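Local coordinates for protein endo-1,3-beta-glucanase, family GH16 (PDB 4CRQ) that probably hydrolyses internal beta-1,3-glucosidic bonds of laminarin with its family GH16 catalytic module, here a calcium-binding, engineered form, at residues A[116-130]-A[159-172]. The protein carries 1 engineered substitution. Sequence-based numbering, arbitrary orientation.
Sequences IDIMSRINNALQTHG and YSVEWDANSIKWFV. Engineered in segment 116-130: Ser120 (natural residue Glu).
Trp170 lays one face of its indole on Gly130 and points its NE1 edge at the backbone O of Asp117, the NE1 to O bond measuring 2.8 Å. The bond is bent (142° at the hydrogen), and the donor stands above the carbonyl plane. The CA of Gly130 lies over the five-membered ring, a CH-pi contact 3.7 Å from its centroid; a side chain on Gly130 would run into the indole. Val161 CG1 and Ile168 CG2 pack against the opposite face, so the ring is clamped flat while its N-H serves a buried carbonyl. A leucine in place of Trp170 would probably leave the Asp117 carbonyl without this donor and open a gap beside Gly130.

Beta-branched residues fill the apolar stretch alongside. Ile116, with CG1 beside its backbone N (chi1 -53°), carries CD1 over the centre of the Trp163 six-membered ring and meets Ile168 CD1 tip to tip at 3.9 Å. Ile118 CG1 meets Val161 CG2 at 3.8 Å, the two side chains crossing at about a right angle. Further along, Met119 extends CG anti to the backbone N (chi1 178°) and lays it across the Tyr159 ring, 3.6 Å from the centroid; its flexible chain then bends, leaving SD above the same face, more distantly, 4.9 Å from the centroid, a Met-aromatic contact. Thr128 OG1 sits at the edge of that ring, near Val172 CG2. A water lies within hydrogen-bonding distance of both Ile118 O and Phe171 O and so links the two backbones.

The contact thus packs the hairpin of strands 156-163 and 167-172 against strands 115-117, 119-120 and 127-135 inside the GH16 beta-sandwich. A classic bulge, with Ile118 and Met119 facing Phe98 of strand 94-102, marks the corner, while strand 141-149 flanks Thr128 and Val172 through Val148.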
ATOM      1  N   ILE A 116       2.282   7.990  -0.225  1.00 22.59           N
ATOM      2  CA  ILE A 116       3.459   7.347   0.369  1.00 20.97           C
ATOM      3  C   ILE A 116       3.266   5.850   0.181  1.00 22.08           C
ATOM      4  O   ILE A 116       2.376   5.262   0.799  1.00 22.53           O
ATOM      5  CB  ILE A 116       3.661   7.664   1.879  1.00 23.38           C
ATOM      6  CG1 ILE A 116       3.660   9.191   2.146  1.00 25.26           C
ATOM      7  CG2 ILE A 116       4.963   6.987   2.405  1.00 23.20           C
ATOM      8  CD1 ILE A 116       3.672   9.561   3.629  1.00 26.85           C
ATOM      9  N   ASP A 117       4.082   5.245  -0.684  1.00 22.58           N
ATOM     10  CA  ASP A 117       4.078   3.794  -0.866  1.00 21.42           C
ATOM     11  C   ASP A 117       5.106   3.214   0.104  1.00 21.46           C
ATOM     12  O   ASP A 117       6.310   3.364  -0.105  1.00 23.63           O
ATOM     13  CB  ASP A 117       4.394   3.412  -2.323  1.00 25.75           C
ATOM     14  CG  ASP A 117       3.412   4.026  -3.309  1.00 30.55           C
ATOM     15  OD1 ASP A 117       2.203   4.055  -3.011  1.00 27.90           O
ATOM     16  OD2 ASP A 117       3.827   4.480  -4.394  1.00 39.88           O
ATOM     17  N   ILE A 118       4.614   2.563   1.169  1.00 20.56           N
ATOM     18  CA  ILE A 118       5.489   2.010   2.217  1.00 20.56           C
ATOM     19  C   ILE A 118       6.153   0.733   1.695  1.00 19.42           C
ATOM     20  O   ILE A 118       7.369   0.534   1.842  1.00 22.12           O
ATOM     21  CB  ILE A 118       4.706   1.781   3.530  1.00 20.32           C
ATOM     22  CG1 ILE A 118       4.090   3.118   3.961  1.00 21.34           C
ATOM     23  CG2 ILE A 118       5.627   1.165   4.591  1.00 19.84           C
ATOM     24  CD1 ILE A 118       3.167   2.979   5.145  1.00 20.30           C
ATOM     25  N   MET A 119       5.342  -0.132   1.083  1.00 19.57           N
ATOM     26  CA  MET A 119       5.846  -1.336   0.454  1.00 21.62           C
ATOM     27  C   MET A 119       5.043  -1.573  -0.820  1.00 19.65           C
ATOM     28  O   MET A 119       3.812  -1.491  -0.782  1.00 21.89           O
ATOM     29  CB  MET A 119       5.701  -2.548   1.404  1.00 21.04           C
ATOM     30  CG  MET A 119       6.171  -3.905   0.822  1.00 23.31           C
ATOM     31  SD  MET A 119       5.087  -4.679  -0.413  1.00 22.78           S
ATOM     32  CE  MET A 119       3.587  -4.995   0.536  1.00 23.71           C
ATOM     33  N   SER A 120       5.735  -1.850  -1.934  1.00 20.38           N
ATOM     34  CA  SER A 120       5.057  -2.440  -3.104  1.00 20.13           C
ATOM     35  C   SER A 120       6.024  -3.481  -3.691  1.00 19.62           C
ATOM     36  O   SER A 120       7.245  -3.398  -3.515  1.00 23.36           O
ATOM     37  CB  SER A 120       4.598  -1.400  -4.124  1.00 26.68           C
ATOM     38  OG  SER A 120       5.700  -0.720  -4.662  1.00 28.80           O
ATOM     39  N   ARG A 121       5.457  -4.485  -4.357  1.00 20.23           N
ATOM     40  CA  ARG A 121       6.254  -5.520  -5.005  1.00 21.30           C
ATOM     41  C   ARG A 121       5.532  -5.954  -6.259  1.00 19.18           C
ATOM     42  O   ARG A 121       4.307  -5.896  -6.301  1.00 20.98           O
ATOM     43  CB  ARG A 121       6.447  -6.723  -4.058  1.00 22.50           C
ATOM     44  CG  ARG A 121       7.339  -7.828  -4.635  1.00 24.14           C
ATOM     45  CD  ARG A 121       7.211  -9.083  -3.825  1.00 25.67           C
ATOM     46  NE  ARG A 121       8.069 -10.145  -4.340  1.00 26.98           N
ATOM     47  CZ  ARG A 121       7.792 -11.438  -4.265  1.00 24.63           C
ATOM     48  NH1 ARG A 121       6.650 -11.856  -3.701  1.00 24.92           N
ATOM     49  NH2 ARG A 121       8.666 -12.315  -4.762  1.00 30.04           N
ATOM     50  N   ILE A 122       6.292  -6.384  -7.267  1.00 22.90           N
ATOM     51  CA  ILE A 122       5.666  -6.974  -8.457  1.00 22.12           C
ATOM     52  C   ILE A 122       6.202  -8.366  -8.762  1.00 22.02           C
ATOM     53  O   ILE A 122       7.398  -8.667  -8.514  1.00 25.16           O
ATOM     54  CB  ILE A 122       5.810  -6.072  -9.728  1.00 24.86           C
ATOM     55  CG1 ILE A 122       7.296  -5.744 -10.005  1.00 26.70           C
ATOM     56  CG2 ILE A 122       4.933  -4.821  -9.595  1.00 26.01           C
ATOM     57  CD1 ILE A 122       7.570  -5.238 -11.405  1.00 30.86           C
ATOM     58  N   ASN A 123       5.305  -9.196  -9.297  1.00 21.47           N
ATOM     59  CA  ASN A 123       5.686 -10.484  -9.918  1.00 23.13           C
ATOM     60  C   ASN A 123       6.459 -11.365  -8.933  1.00 25.58           C
ATOM     61  O   ASN A 123       5.981 -11.547  -7.823  1.00 25.86           O
ATOM     62  CB  ASN A 123       6.437 -10.231 -11.251  1.00 23.11           C
ATOM     63  CG  ASN A 123       5.633  -9.373 -12.213  1.00 27.00           C
ATOM     64  OD1 ASN A 123       4.402  -9.472 -12.259  1.00 27.43           O
ATOM     65  ND2 ASN A 123       6.316  -8.532 -12.985  1.00 25.56           N
ATOM     66  N   ASN A 124       7.616 -11.907  -9.319  1.00 25.16           N
ATOM     67  CA  ASN A 124       8.433 -12.737  -8.418  1.00 26.45           C
ATOM     68  C   ASN A 124       9.700 -12.026  -7.947  1.00 31.53           C
ATOM     69  O   ASN A 124      10.659 -12.696  -7.513  1.00 33.93           O
ATOM     70  CB  ASN A 124       8.821 -14.062  -9.125  1.00 29.06           C
ATOM     71  CG  ASN A 124       7.634 -14.959  -9.404  1.00 32.66           C
ATOM     72  OD1 ASN A 124       6.969 -15.412  -8.482  1.00 35.42           O
ATOM     73  ND2 ASN A 124       7.366 -15.225 -10.681  1.00 34.54           N
ATOM     74  N   ALA A 125       9.712 -10.685  -8.023  1.00 29.95           N
ATOM     75  CA  ALA A 125      10.926  -9.889  -7.725  1.00 31.84           C
ATOM     76  C   ALA A 125      11.452 -10.164  -6.308  1.00 35.98           C
ATOM     77  O   ALA A 125      10.669 -10.278  -5.357  1.00 33.44           O
ATOM     78  CB  ALA A 125      10.679  -8.392  -7.924  1.00 31.70           C
ATOM     79  N   LEU A 126      12.766 -10.289  -6.160  1.00 38.92           N
ATOM     80  CA  LEU A 126      13.309 -10.522  -4.808  1.00 34.18           C
ATOM     81  C   LEU A 126      13.732  -9.185  -4.162  1.00 33.29           C
ATOM     82  O   LEU A 126      14.794  -9.036  -3.569  1.00 32.85           O
ATOM     83  CB  LEU A 126      14.386 -11.635  -4.800  1.00 35.71           C
ATOM     84  CG  LEU A 126      13.906 -13.069  -5.148  1.00 35.03           C
ATOM     85  CD1 LEU A 126      15.089 -14.016  -5.077  1.00 36.59           C
ATOM     86  CD2 LEU A 126      12.742 -13.578  -4.271  1.00 30.88           C
ATOM     87  N   GLN A 127      12.839  -8.222  -4.295  1.00 33.68           N
ATOM     88  CA  GLN A 127      13.007  -6.887  -3.765  1.00 30.54           C
ATOM     89  C   GLN A 127      11.659  -6.226  -3.623  1.00 27.21           C
ATOM     90  O   GLN A 127      10.677  -6.614  -4.282  1.00 32.60           O
ATOM     91  CB  GLN A 127      13.876  -6.045  -4.685  1.00 37.22           C
ATOM     92  CG  GLN A 127      13.382  -6.013  -6.115  1.00 43.71           C
ATOM     93  CD  GLN A 127      14.369  -5.416  -7.074  1.00 55.32           C
ATOM     94  OE1 GLN A 127      15.530  -5.148  -6.743  1.00 56.58           O
ATOM     95  NE2 GLN A 127      13.911  -5.204  -8.292  1.00 59.57           N
ATOM     96  N   THR A 128      11.615  -5.222  -2.762  1.00 25.38           N
ATOM     97  CA  THR A 128      10.389  -4.458  -2.563  1.00 21.57           C
ATOM     98  C   THR A 128      10.759  -2.992  -2.714  1.00 24.17           C
ATOM     99  O   THR A 128      11.947  -2.638  -2.635  1.00 27.22           O
ATOM    100  CB  THR A 128       9.739  -4.718  -1.188  1.00 22.76           C
ATOM    101  OG1 THR A 128      10.659  -4.354  -0.140  1.00 26.23           O
ATOM    102  CG2 THR A 128       9.296  -6.210  -1.026  1.00 24.59           C
ATOM    103  N   HIS A 129       9.745  -2.154  -2.919  1.00 24.18           N
ATOM    104  CA  HIS A 129       9.935  -0.726  -3.170  1.00 23.21           C
ATOM    105  C   HIS A 129       9.276   0.173  -2.163  1.00 24.09           C
ATOM    106  O   HIS A 129       8.347  -0.241  -1.479  1.00 25.83           O
ATOM    107  CB  HIS A 129       9.409  -0.400  -4.549  1.00 28.32           C
ATOM    108  CG  HIS A 129      10.126  -1.126  -5.677  1.00 30.75           C
ATOM    109  ND1 HIS A 129      10.957  -0.501  -6.517  1.00 36.36           N
ATOM    110  CD2 HIS A 129      10.103  -2.474  -6.073  1.00 35.54           C
ATOM    111  CE1 HIS A 129      11.446  -1.393  -7.424  1.00 36.67           C
ATOM    112  NE2 HIS A 129      10.924  -2.598  -7.143  1.00 37.97           N
ATOM    113  N   GLY A 130       9.782   1.410  -2.103  1.00 26.58           N
ATOM    114  CA  GLY A 130       9.298   2.498  -1.257  1.00 25.24           C
ATOM    115  C   GLY A 130       9.363   3.739  -2.112  1.00 23.54           C
ATOM    116  O   GLY A 130      10.432   4.066  -2.637  1.00 26.95           O
ATOM    117  N   TYR A 159       7.519  -3.918   7.257  1.00 20.28           N
ATOM    118  CA  TYR A 159       7.657  -2.821   6.287  1.00 20.17           C
ATOM    119  C   TYR A 159       7.225  -1.545   6.971  1.00 20.33           C
ATOM    120  O   TYR A 159       6.106  -1.504   7.509  1.00 19.17           O
ATOM    121  CB  TYR A 159       6.784  -3.083   5.077  1.00 18.92           C
ATOM    122  CG  TYR A 159       7.194  -4.357   4.366  1.00 17.70           C
ATOM    123  CD1 TYR A 159       8.282  -4.348   3.470  1.00 20.04           C
ATOM    124  CD2 TYR A 159       6.514  -5.581   4.593  1.00 19.10           C
ATOM    125  CE1 TYR A 159       8.674  -5.505   2.825  1.00 19.57           C
ATOM    126  CE2 TYR A 159       6.907  -6.759   3.932  1.00 19.20           C
ATOM    127  CZ  TYR A 159       7.990  -6.719   3.041  1.00 18.74           C
ATOM    128  OH  TYR A 159       8.430  -7.833   2.348  1.00 20.02           O
ATOM    129  N   SER A 160       8.068  -0.494   6.977  1.00 18.93           N
ATOM    130  CA  SER A 160       7.676   0.722   7.687  1.00 20.03           C
ATOM    131  C   SER A 160       8.229   1.969   7.021  1.00 21.04           C
ATOM    132  O   SER A 160       9.187   1.899   6.234  1.00 21.68           O
ATOM    133  CB  SER A 160       8.174   0.656   9.150  1.00 21.76           C
ATOM    134  OG  SER A 160       9.595   0.665   9.175  1.00 26.52           O
ATOM    135  N   VAL A 161       7.614   3.098   7.356  1.00 19.69           N
ATOM    136  CA  VAL A 161       8.177   4.400   7.067  1.00 22.03           C
ATOM    137  C   VAL A 161       8.221   5.188   8.347  1.00 20.10           C
ATOM    138  O   VAL A 161       7.304   5.039   9.168  1.00 20.62           O
ATOM    139  CB  VAL A 161       7.395   5.226   6.000  1.00 21.72           C
ATOM    140  CG1 VAL A 161       7.593   4.627   4.627  1.00 24.11           C
ATOM    141  CG2 VAL A 161       5.908   5.420   6.388  1.00 23.11           C
ATOM    142  N   GLU A 162       9.257   5.998   8.528  1.00 24.11           N
ATOM    143  CA  GLU A 162       9.270   7.018   9.590  1.00 24.30           C
ATOM    144  C   GLU A 162       9.102   8.356   8.878  1.00 23.90           C
ATOM    145  O   GLU A 162       9.924   8.726   8.027  1.00 28.17           O
ATOM    146  CB  GLU A 162      10.547   7.006  10.407  1.00 26.88           C
ATOM    147  CG  GLU A 162      10.635   5.848  11.370  1.00 29.54           C
ATOM    148  CD  GLU A 162      11.958   5.768  12.113  1.00 36.04           C
ATOM    149  OE1 GLU A 162      12.888   6.582  11.880  1.00 41.29           O
ATOM    150  OE2 GLU A 162      12.069   4.856  12.946  1.00 43.01           O
ATOM    151  N   TRP A 163       8.031   9.064   9.228  1.00 24.76           N
ATOM    152  CA  TRP A 163       7.645  10.304   8.592  1.00 24.67           C
ATOM    153  C   TRP A 163       7.568  11.412   9.599  1.00 26.13           C
ATOM    154  O   TRP A 163       6.802  11.297  10.527  1.00 27.23           O
ATOM    155  CB  TRP A 163       6.309  10.024   7.911  1.00 27.61           C
ATOM    156  CG  TRP A 163       5.488  11.177   7.393  1.00 26.64           C
ATOM    157  CD1 TRP A 163       5.928  12.394   6.848  1.00 25.58           C
ATOM    158  CD2 TRP A 163       4.039  11.226   7.328  1.00 23.39           C
ATOM    159  NE1 TRP A 163       4.864  13.176   6.472  1.00 27.24           N
ATOM    160  CE2 TRP A 163       3.691  12.531   6.736  1.00 26.52           C
ATOM    161  CE3 TRP A 163       3.011  10.345   7.695  1.00 23.29           C
ATOM    162  CZ2 TRP A 163       2.367  12.918   6.532  1.00 26.60           C
ATOM    163  CZ3 TRP A 163       1.679  10.750   7.487  1.00 22.72           C
ATOM    164  CH2 TRP A 163       1.368  12.013   6.917  1.00 24.39           C
ATOM    165  N   ASP A 164       8.369  12.466   9.436  1.00 27.72           N
ATOM    166  CA  ASP A 164       8.283  13.648  10.311  1.00 29.02           C
ATOM    167  C   ASP A 164       8.134  14.897   9.425  1.00 29.97           C
ATOM    168  O   ASP A 164       7.988  14.787   8.192  1.00 29.57           O
ATOM    169  CB  ASP A 164       9.486  13.726  11.265  1.00 31.05           C
ATOM    170  CG  ASP A 164      10.814  13.857  10.558  1.00 32.07           C
ATOM    171  OD1 ASP A 164      10.931  14.378   9.429  1.00 34.12           O
ATOM    172  OD2 ASP A 164      11.761  13.399  11.204  1.00 42.83           O
ATOM    173  N   ALA A 165       8.182  16.077  10.037  1.00 30.67           N
ATOM    174  CA  ALA A 165       8.053  17.328   9.284  1.00 31.84           C
ATOM    175  C   ALA A 165       9.165  17.535   8.227  1.00 34.13           C
ATOM    176  O   ALA A 165       8.970  18.261   7.251  1.00 37.60           O
ATOM    177  CB  ALA A 165       7.999  18.507  10.247  1.00 35.42           C
ATOM    178  N   ASN A 166      10.314  16.888   8.418  1.00 32.85           N
ATOM    179  CA  ASN A 166      11.500  17.099   7.559  1.00 34.12           C
ATOM    180  C   ASN A 166      11.860  15.999   6.570  1.00 31.85           C
ATOM    181  O   ASN A 166      12.554  16.271   5.579  1.00 33.39           O
ATOM    182  CB  ASN A 166      12.725  17.366   8.446  1.00 39.32           C
ATOM    183  CG  ASN A 166      12.604  18.655   9.222  1.00 44.19           C
ATOM    184  OD1 ASN A 166      12.162  19.676   8.692  1.00 46.81           O
ATOM    185  ND2 ASN A 166      12.991  18.618  10.488  1.00 47.12           N
ATOM    186  N   SER A 167      11.411  14.770   6.815  1.00 30.52           N
ATOM    187  CA  SER A 167      11.801  13.659   5.950  1.00 28.99           C
ATOM    188  C   SER A 167      10.845  12.493   6.009  1.00 26.07           C
ATOM    189  O   SER A 167      10.032  12.410   6.928  1.00 28.93           O
ATOM    190  CB  SER A 167      13.195  13.142   6.370  1.00 32.97           C
ATOM    191  OG  SER A 167      13.156  12.617   7.692  1.00 36.15           O
ATOM    192  N   ILE A 168      10.939  11.603   5.021  1.00 27.87           N
ATOM    193  CA  ILE A 168      10.277  10.282   5.093  1.00 25.17           C
ATOM    194  C   ILE A 168      11.435   9.316   4.894  1.00 26.18           C
ATOM    195  O   ILE A 168      12.246   9.492   3.963  1.00 28.70           O
ATOM    196  CB  ILE A 168       9.163  10.072   4.053  1.00 26.46           C
ATOM    197  CG1 ILE A 168       8.056  11.114   4.261  1.00 27.69           C
ATOM    198  CG2 ILE A 168       8.594   8.639   4.106  1.00 25.68           C
ATOM    199  CD1 ILE A 168       7.097  11.291   3.094  1.00 27.80           C
ATOM    200  N   LYS A 169      11.499   8.302   5.748  1.00 26.54           N
ATOM    201  CA  LYS A 169      12.507   7.247   5.649  1.00 25.75           C
ATOM    202  C   LYS A 169      11.773   5.920   5.516  1.00 24.18           C
ATOM    203  O   LYS A 169      10.758   5.720   6.197  1.00 23.67           O
ATOM    204  CB  LYS A 169      13.430   7.244   6.877  1.00 27.43           C
ATOM    205  CG  LYS A 169      14.230   8.531   7.117  1.00 31.45           C
ATOM    206  CD  LYS A 169      14.874   8.452   8.494  1.00 34.23           C
ATOM    207  CE  LYS A 169      15.314   9.803   9.051  1.00 46.37           C
ATOM    208  NZ  LYS A 169      16.734  10.095   8.794  1.00 50.82           N
ATOM    209  N   TRP A 170      12.286   5.014   4.673  1.00 25.92           N
ATOM    210  CA  TRP A 170      11.713   3.673   4.491  1.00 23.78           C
ATOM    211  C   TRP A 170      12.628   2.615   5.048  1.00 26.39           C
ATOM    212  O   TRP A 170      13.866   2.752   4.994  1.00 26.74           O
ATOM    213  CB  TRP A 170      11.500   3.351   3.010  1.00 24.37           C
ATOM    214  CG  TRP A 170      10.401   4.103   2.319  1.00 23.05           C
ATOM    215  CD1 TRP A 170       9.130   3.640   1.992  1.00 22.40           C
ATOM    216  CD2 TRP A 170      10.445   5.487   1.836  1.00 23.70           C
ATOM    217  NE1 TRP A 170       8.401   4.610   1.369  1.00 24.76           N
ATOM    218  CE2 TRP A 170       9.130   5.750   1.237  1.00 23.93           C
ATOM    219  CE3 TRP A 170      11.414   6.507   1.836  1.00 28.80           C
ATOM    220  CZ2 TRP A 170       8.810   6.985   0.665  1.00 26.63           C
ATOM    221  CZ3 TRP A 170      11.082   7.743   1.257  1.00 27.98           C
ATOM    222  CH2 TRP A 170       9.806   7.975   0.690  1.00 26.65           C
ATOM    223  N   PHE A 171      12.016   1.538   5.549  1.00 23.92           N
ATOM    224  CA  PHE A 171      12.721   0.418   6.164  1.00 24.56           C
ATOM    225  C   PHE A 171      12.063  -0.906   5.832  1.00 23.32           C
ATOM    226  O   PHE A 171      10.834  -0.965   5.663  1.00 22.53           O
ATOM    227  CB  PHE A 171      12.698   0.541   7.700  1.00 24.01           C
ATOM    228  CG  PHE A 171      13.170   1.885   8.240  1.00 24.43           C
ATOM    229  CD1 PHE A 171      12.275   2.974   8.333  1.00 24.37           C
ATOM    230  CD2 PHE A 171      14.498   2.076   8.659  1.00 27.87           C
ATOM    231  CE1 PHE A 171      12.694   4.213   8.832  1.00 27.05           C
ATOM    232  CE2 PHE A 171      14.924   3.323   9.159  1.00 28.71           C
ATOM    233  CZ  PHE A 171      14.025   4.389   9.245  1.00 27.11           C
ATOM    234  N   VAL A 172      12.892  -1.949   5.745  1.00 24.88           N
ATOM    235  CA  VAL A 172      12.408  -3.328   5.706  1.00 22.55           C
ATOM    236  C   VAL A 172      13.198  -3.952   6.823  1.00 25.54           C
ATOM    237  O   VAL A 172      14.445  -3.849   6.816  1.00 26.38           O
ATOM    238  CB  VAL A 172      12.600  -4.084   4.367  1.00 21.24           C
ATOM    239  CG1 VAL A 172      12.225  -5.572   4.532  1.00 25.07           C
ATOM    240  CG2 VAL A 172      11.768  -3.439   3.277  1.00 25.24           C
TER
HETATM  241  O   HOH W   1       9.172  -0.956   3.305  1.00 24.81           O